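Side-chain contacts in cysteine hydrolase (Vibrio cholerae, PDB 6V98), which is a type VI secretion system effector, probably a cysteine hydrolase related to the CA clan of peptidases, that is delivered into rival cells: residues 82-87 against 93-98; 10-15 against 101-106. All coordinates share one frame; numbering follows the deposited sequence.

Interaction 1: 82-87 against 93-98; sequences SNVTIK and ESSLLK
V84 and S95 bring the two backbones together, their CA atoms 4.9 Å apart, where the mostly irregular segment 82-87 passes the first turns of helix 93-107. Toward S82 and K98 the backbones are farther apart, with CA atoms 7.3 Å from each other. The central bond runs from backbone to side chain: T85 N donates to S95 OG at 3.0 Å and 175°, almost straight. S95 suits the place because its hydroxyl is carried on a single short carbon, and with chi1 at 72° OG lies between its own backbone N and carbonyl carbon, within reach of the loop amide. The same hydroxyl is hydrogen-bonded to T92 OG1, just ahead of the helix. A water extends the grip, donating to N83 O and to S95 O. V84 turns its CB toward the helix and rests it 3.5 Å from S95 OG, while its CG1 meets L96 CD1 at the long distance of 4.5 Å; I91 touches both side chains and continues this apolar side. At the exposed end K98, fully extended, lays its CE 3.2 Å from S82 OG, a hydroxyl whose probable hydrogen-bond partner is E102. One serine oxygen thus serves both a loop amide and a threonine hydroxyl, so directional polar bonds, with modest apolar contact behind them, hold the approach to the two-stranded hairpin 86-87/90-91 against the start of helix 93-107.

Interaction 2: 10-15 against 101-106; sequences VVFPDY and KEVSLR
F12 and V103 meet where helix 93-107 packs against the central antiparallel sheet of this α+β fold, whose family belongs to the CA clan of peptidases. In this small, buried apolar contact V103 CG1, which points away from the backbone N of its own residue (chi1 165°), approaches the F12 ring at its edge and in its plane, and the two side chains cross at about a right angle. A beta-branched valine offers a compact methyl on a rigid stem, while the long, flat phenylalanine spans the gap between strand and helix, where the CA atoms of F12 and S104 are 7.9 Å apart. I113, on the adjacent strand 113-120, and Y59, on strand 57-63 beyond 44-50, also touch F12, and Y59 reaches V103 as well. Polar bonds do not cross between the segments. F12, the last residue of strand 5-12, also begins a type I turn, closed by Y15 N donating to F12 O at 3.1 Å. S104, buried and small, lets the ring come near the helix backbone, and its OG is hydrogen-bonded to G111 O. F12 CE2 lies obliquely 4.0 Å from S104 CA, and the closest approach is F12 CZ to V103 CG1 at 3.4 Å.

From the N terminus, strand 5-12 supplies the first half of interaction 2, which closes only when the chain has passed through strands 44-50, 57-63 and 75-78 and reached the later turns of helix 93-107. Within that long loop lies interaction 1, a short closure in which the chain runs from 82 into strand 86-87, turns back along 90-91 in a small hairpin, and enters the same helix. The helix is therefore held at its start by the preceding loop and farther along by the central sheet. Although their centres are about 17 Å apart, the contacts meet through S82 OG and E102 OE2, a probable hydrogen bond of 2.5 Å.

Interaction 1: 82-87 against 93-98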
loop_
_atom_site.group_PDB
_atom_site.type_symbol
_atom_site.label_atom_id
_atom_site.label_comp_id
_atom_site.label_asym_id
_atom_site.label_seq_id
_atom_site.Cartn_x
_atom_site.Cartn_y
_atom_site.Cartn_z
ATOM N N SER A 82 3.198 3.405 13.330
ATOM C CA SER A 82 3.456 4.704 13.930
ATOM C C SER A 82 2.990 5.815 12.999
ATOM O O SER A 82 2.925 5.647 11.780
ATOM C CB SER A 82 4.948 4.871 14.239
ATOM O OG SER A 82 5.409 3.863 15.129
ATOM N N ASN A 83 2.663 6.962 13.585
ATOM C CA ASN A 83 2.443 8.151 12.780
ATOM C C ASN A 83 3.778 8.761 12.376
ATOM O O ASN A 83 4.804 8.570 13.037
ATOM C CB ASN A 83 1.616 9.178 13.546
ATOM C CG ASN A 83 0.217 8.682 13.826
ATOM O OD1 ASN A 83 -0.333 7.906 13.053
ATOM N ND2 ASN A 83 -0.359 9.121 14.935
ATOM N N VAL A 84 3.760 9.509 11.282
ATOM C CA VAL A 84 4.938 10.219 10.825
ATOM C C VAL A 84 4.892 11.651 11.346
ATOM O O VAL A 84 3.872 12.130 11.837
ATOM C CB VAL A 84 5.070 10.192 9.284
ATOM C CG1 VAL A 84 5.165 8.757 8.786
ATOM C CG2 VAL A 84 3.896 10.922 8.619
ATOM N N THR A 85 6.015 12.348 11.232
ATOM C CA THR A 85 6.112 13.761 11.564
ATOM C C THR A 85 6.181 14.565 10.278
ATOM O O THR A 85 6.997 14.267 9.400
ATOM C CB THR A 85 7.343 14.043 12.419
ATOM O OG1 THR A 85 7.293 13.217 13.590
ATOM C CG2 THR A 85 7.377 15.517 12.821
ATOM N N ILE A 86 5.314 15.561 10.159
ATOM C CA ILE A 86 5.329 16.475 9.032
ATOM C C ILE A 86 6.010 17.753 9.488
ATOM O O ILE A 86 5.660 18.311 10.534
ATOM C CB ILE A 86 3.912 16.771 8.515
ATOM C CG1 ILE A 86 3.099 15.490 8.306
ATOM C CG2 ILE A 86 4.003 17.568 7.219
ATOM C CD1 ILE A 86 3.633 14.588 7.230
ATOM N N LYS A 87 6.987 18.213 8.712
ATOM C CA LYS A 87 7.721 19.436 9.017
ATOM C C LYS A 87 7.784 20.263 7.744
ATOM O O LYS A 87 8.402 19.844 6.760
ATOM C CB LYS A 87 9.119 19.122 9.543
ATOM C CG LYS A 87 10.053 20.319 9.556
ATOM C CD LYS A 87 10.695 20.500 10.914
ATOM C CE LYS A 87 11.412 21.840 11.007
ATOM N NZ LYS A 87 10.465 22.976 10.833
ATOM N N GLU A 93 12.616 12.136 7.256
ATOM C CA GLU A 93 13.165 10.841 6.856
ATOM C C GLU A 93 13.094 9.840 8.001
ATOM O O GLU A 93 12.696 8.685 7.800
ATOM C CB GLU A 93 14.613 10.992 6.366
ATOM C CG GLU A 93 15.327 9.645 6.150
ATOM C CD GLU A 93 16.740 9.775 5.587
ATOM O OE1 GLU A 93 16.894 9.930 4.356
ATOM O OE2 GLU A 93 17.699 9.713 6.380
ATOM N N SER A 94 13.446 10.270 9.219
ATOM C CA SER A 94 13.485 9.343 10.349
ATOM C C SER A 94 12.106 8.773 10.660
ATOM O O SER A 94 11.972 7.571 10.928
ATOM C CB SER A 94 14.065 10.039 11.585
ATOM O OG SER A 94 13.478 11.311 11.768
ATOM N N SER A 95 11.066 9.614 10.631
ATOM C CA SER A 95 9.739 9.132 10.998
ATOM C C SER A 95 9.167 8.219 9.927
ATOM O O SER A 95 8.422 7.287 10.246
ATOM C CB SER A 95 8.797 10.306 11.270
ATOM O OG SER A 95 8.437 10.982 10.074
ATOM N N LEU A 96 9.506 8.461 8.660
ATOM C CA LEU A 96 9.075 7.545 7.611
ATOM C C LEU A 96 9.846 6.232 7.686
ATOM O O LEU A 96 9.269 5.155 7.494
ATOM C CB LEU A 96 9.233 8.207 6.240
ATOM C CG LEU A 96 8.743 7.344 5.075
ATOM C CD1 LEU A 96 7.291 7.035 5.269
ATOM C CD2 LEU A 96 8.976 8.062 3.752
ATOM N N LEU A 97 11.147 6.298 7.994
ATOM C CA LEU A 97 11.934 5.081 8.185
ATOM C C LEU A 97 11.327 4.183 9.257
ATOM O O LEU A 97 11.359 2.953 9.138
ATOM C CB LEU A 97 13.380 5.427 8.574
ATOM C CG LEU A 97 14.420 5.706 7.488
ATOM C CD1 LEU A 97 15.671 6.327 8.120
ATOM C CD2 LEU A 97 14.764 4.426 6.733
ATOM N N LYS A 98 10.799 4.774 10.330
ATOM C CA LYS A 98 10.224 3.968 11.401
ATOM C C LYS A 98 9.005 3.202 10.908
ATOM O O LYS A 98 8.824 2.024 11.237
ATOM C CB LYS A 98 9.857 4.860 12.585
ATOM C CG LYS A 98 9.298 4.112 13.770
ATOM C CD LYS A 98 9.068 5.048 14.930
ATOM C CE LYS A 98 8.443 4.310 16.088
ATOM N NZ LYS A 98 8.116 5.254 17.187
HETATM O O HOH W 1 7.203 7.365 12.683
#

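Interaction 2: 10-15 against 101-106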
loop_
_atom_site.group_PDB
_atom_site.type_symbol
_atom_site.label_atom_id
_atom_site.label_comp_id
_atom_site.label_asym_id
_atom_site.label_seq_id
_atom_site.Cartn_x
_atom_site.Cartn_y
_atom_site.Cartn_z
ATOM N N VAL A 10 3.158 0.539 -1.638
ATOM C CA VAL A 10 4.431 -0.115 -1.343
ATOM C C VAL A 10 4.362 -1.542 -1.865
ATOM O O VAL A 10 3.358 -2.231 -1.663
ATOM C CB VAL A 10 4.766 -0.070 0.163
ATOM C CG1 VAL A 10 5.020 1.389 0.595
ATOM C CG2 VAL A 10 3.651 -0.674 1.004
ATOM N N VAL A 11 5.412 -1.976 -2.560
ATOM C CA VAL A 11 5.542 -3.345 -3.032
ATOM C C VAL A 11 6.799 -3.940 -2.415
ATOM O O VAL A 11 7.815 -3.254 -2.261
ATOM C CB VAL A 11 5.591 -3.412 -4.575
ATOM C CG1 VAL A 11 5.903 -4.824 -5.052
ATOM C CG2 VAL A 11 4.250 -2.930 -5.168
ATOM N N PHE A 12 6.713 -5.210 -2.035
ATOM C CA PHE A 12 7.832 -5.967 -1.483
ATOM C C PHE A 12 8.251 -6.928 -2.580
ATOM O O PHE A 12 7.721 -8.042 -2.666
ATOM C CB PHE A 12 7.404 -6.718 -0.218
ATOM C CG PHE A 12 6.666 -5.849 0.777
ATOM C CD1 PHE A 12 5.275 -5.810 0.790
ATOM C CD2 PHE A 12 7.372 -5.060 1.685
ATOM C CE1 PHE A 12 4.599 -5.002 1.694
ATOM C CE2 PHE A 12 6.713 -4.262 2.596
ATOM C CZ PHE A 12 5.319 -4.228 2.600
ATOM N N PRO A 13 9.173 -6.541 -3.465
ATOM C CA PRO A 13 9.405 -7.349 -4.674
ATOM C C PRO A 13 10.024 -8.702 -4.397
ATOM O O PRO A 13 9.949 -9.582 -5.261
ATOM C CB PRO A 13 10.352 -6.480 -5.515
ATOM C CG PRO A 13 10.536 -5.202 -4.761
ATOM C CD PRO A 13 10.141 -5.439 -3.350
ATOM N N ASP A 14 10.649 -8.892 -3.237
ATOM C CA ASP A 14 11.307 -10.148 -2.911
ATOM C C ASP A 14 10.451 -11.046 -2.027
ATOM O O ASP A 14 10.932 -12.086 -1.564
ATOM C CB ASP A 14 12.647 -9.865 -2.248
ATOM C CG ASP A 14 13.571 -9.087 -3.155
ATOM O OD1 ASP A 14 13.619 -9.409 -4.363
ATOM O OD2 ASP A 14 14.229 -8.151 -2.668
ATOM N N TYR A 15 9.206 -10.648 -1.787
ATOM C CA TYR A 15 8.241 -11.422 -1.014
ATOM C C TYR A 15 7.942 -12.739 -1.716
ATOM O O TYR A 15 7.762 -12.777 -2.935
ATOM C CB TYR A 15 6.976 -10.580 -0.880
ATOM C CG TYR A 15 5.870 -11.071 0.014
ATOM C CD1 TYR A 15 5.686 -10.512 1.271
ATOM C CD2 TYR A 15 4.970 -12.031 -0.422
ATOM C CE1 TYR A 15 4.653 -10.912 2.082
ATOM C CE2 TYR A 15 3.929 -12.446 0.388
ATOM C CZ TYR A 15 3.775 -11.881 1.636
ATOM O OH TYR A 15 2.748 -12.292 2.448
ATOM N N LYS A 101 10.162 0.353 8.322
ATOM C CA LYS A 101 10.640 -0.817 9.049
ATOM C C LYS A 101 9.480 -1.613 9.647
ATOM O O LYS A 101 9.478 -2.850 9.602
ATOM C CB LYS A 101 11.605 -0.383 10.145
ATOM C CG LYS A 101 12.435 -1.515 10.682
ATOM C CD LYS A 101 13.509 -1.001 11.621
ATOM C CE LYS A 101 14.757 -1.856 11.492
ATOM N NZ LYS A 101 14.618 -3.132 12.231
ATOM N N GLU A 102 8.505 -0.925 10.244
ATOM C CA GLU A 102 7.345 -1.615 10.804
ATOM C C GLU A 102 6.632 -2.425 9.732
ATOM O O GLU A 102 6.328 -3.609 9.924
ATOM C CB GLU A 102 6.387 -0.604 11.443
ATOM C CG GLU A 102 6.916 0.021 12.750
ATOM C CD GLU A 102 6.043 1.167 13.246
ATOM O OE1 GLU A 102 5.291 1.720 12.428
ATOM O OE2 GLU A 102 6.109 1.520 14.441
ATOM N N VAL A 103 6.376 -1.797 8.582
ATOM C CA VAL A 103 5.599 -2.440 7.525
ATOM C C VAL A 103 6.364 -3.618 6.940
ATOM O O VAL A 103 5.789 -4.688 6.676
ATOM C CB VAL A 103 5.232 -1.385 6.464
ATOM C CG1 VAL A 103 4.749 -2.034 5.195
ATOM C CG2 VAL A 103 4.174 -0.437 7.030
ATOM N N SER A 104 7.677 -3.458 6.761
ATOM C CA SER A 104 8.482 -4.547 6.222
ATOM C C SER A 104 8.458 -5.765 7.143
ATOM O O SER A 104 8.329 -6.904 6.675
ATOM C CB SER A 104 9.919 -4.073 5.997
ATOM O OG SER A 104 10.702 -5.152 5.537
ATOM N N LEU A 105 8.596 -5.548 8.455
ATOM C CA LEU A 105 8.569 -6.663 9.396
ATOM C C LEU A 105 7.196 -7.311 9.437
ATOM O O LEU A 105 7.077 -8.543 9.407
ATOM C CB LEU A 105 8.954 -6.186 10.801
ATOM C CG LEU A 105 8.761 -7.238 11.896
ATOM C CD1 LEU A 105 9.582 -8.480 11.575
ATOM C CD2 LEU A 105 9.145 -6.690 13.282
ATOM N N ARG A 106 6.147 -6.488 9.512
ATOM C CA ARG A 106 4.821 -6.983 9.866
ATOM C C ARG A 106 4.106 -7.560 8.662
ATOM O O ARG A 106 3.329 -8.508 8.807
ATOM C CB ARG A 106 3.981 -5.855 10.483
ATOM C CG ARG A 106 4.383 -5.535 11.924
ATOM C CD ARG A 106 3.830 -4.212 12.446
ATOM N NE ARG A 106 4.529 -3.838 13.695
ATOM C CZ ARG A 106 4.387 -2.670 14.313
ATOM N NH1 ARG A 106 3.567 -1.756 13.817
ATOM N NH2 ARG A 106 5.068 -2.408 15.429
#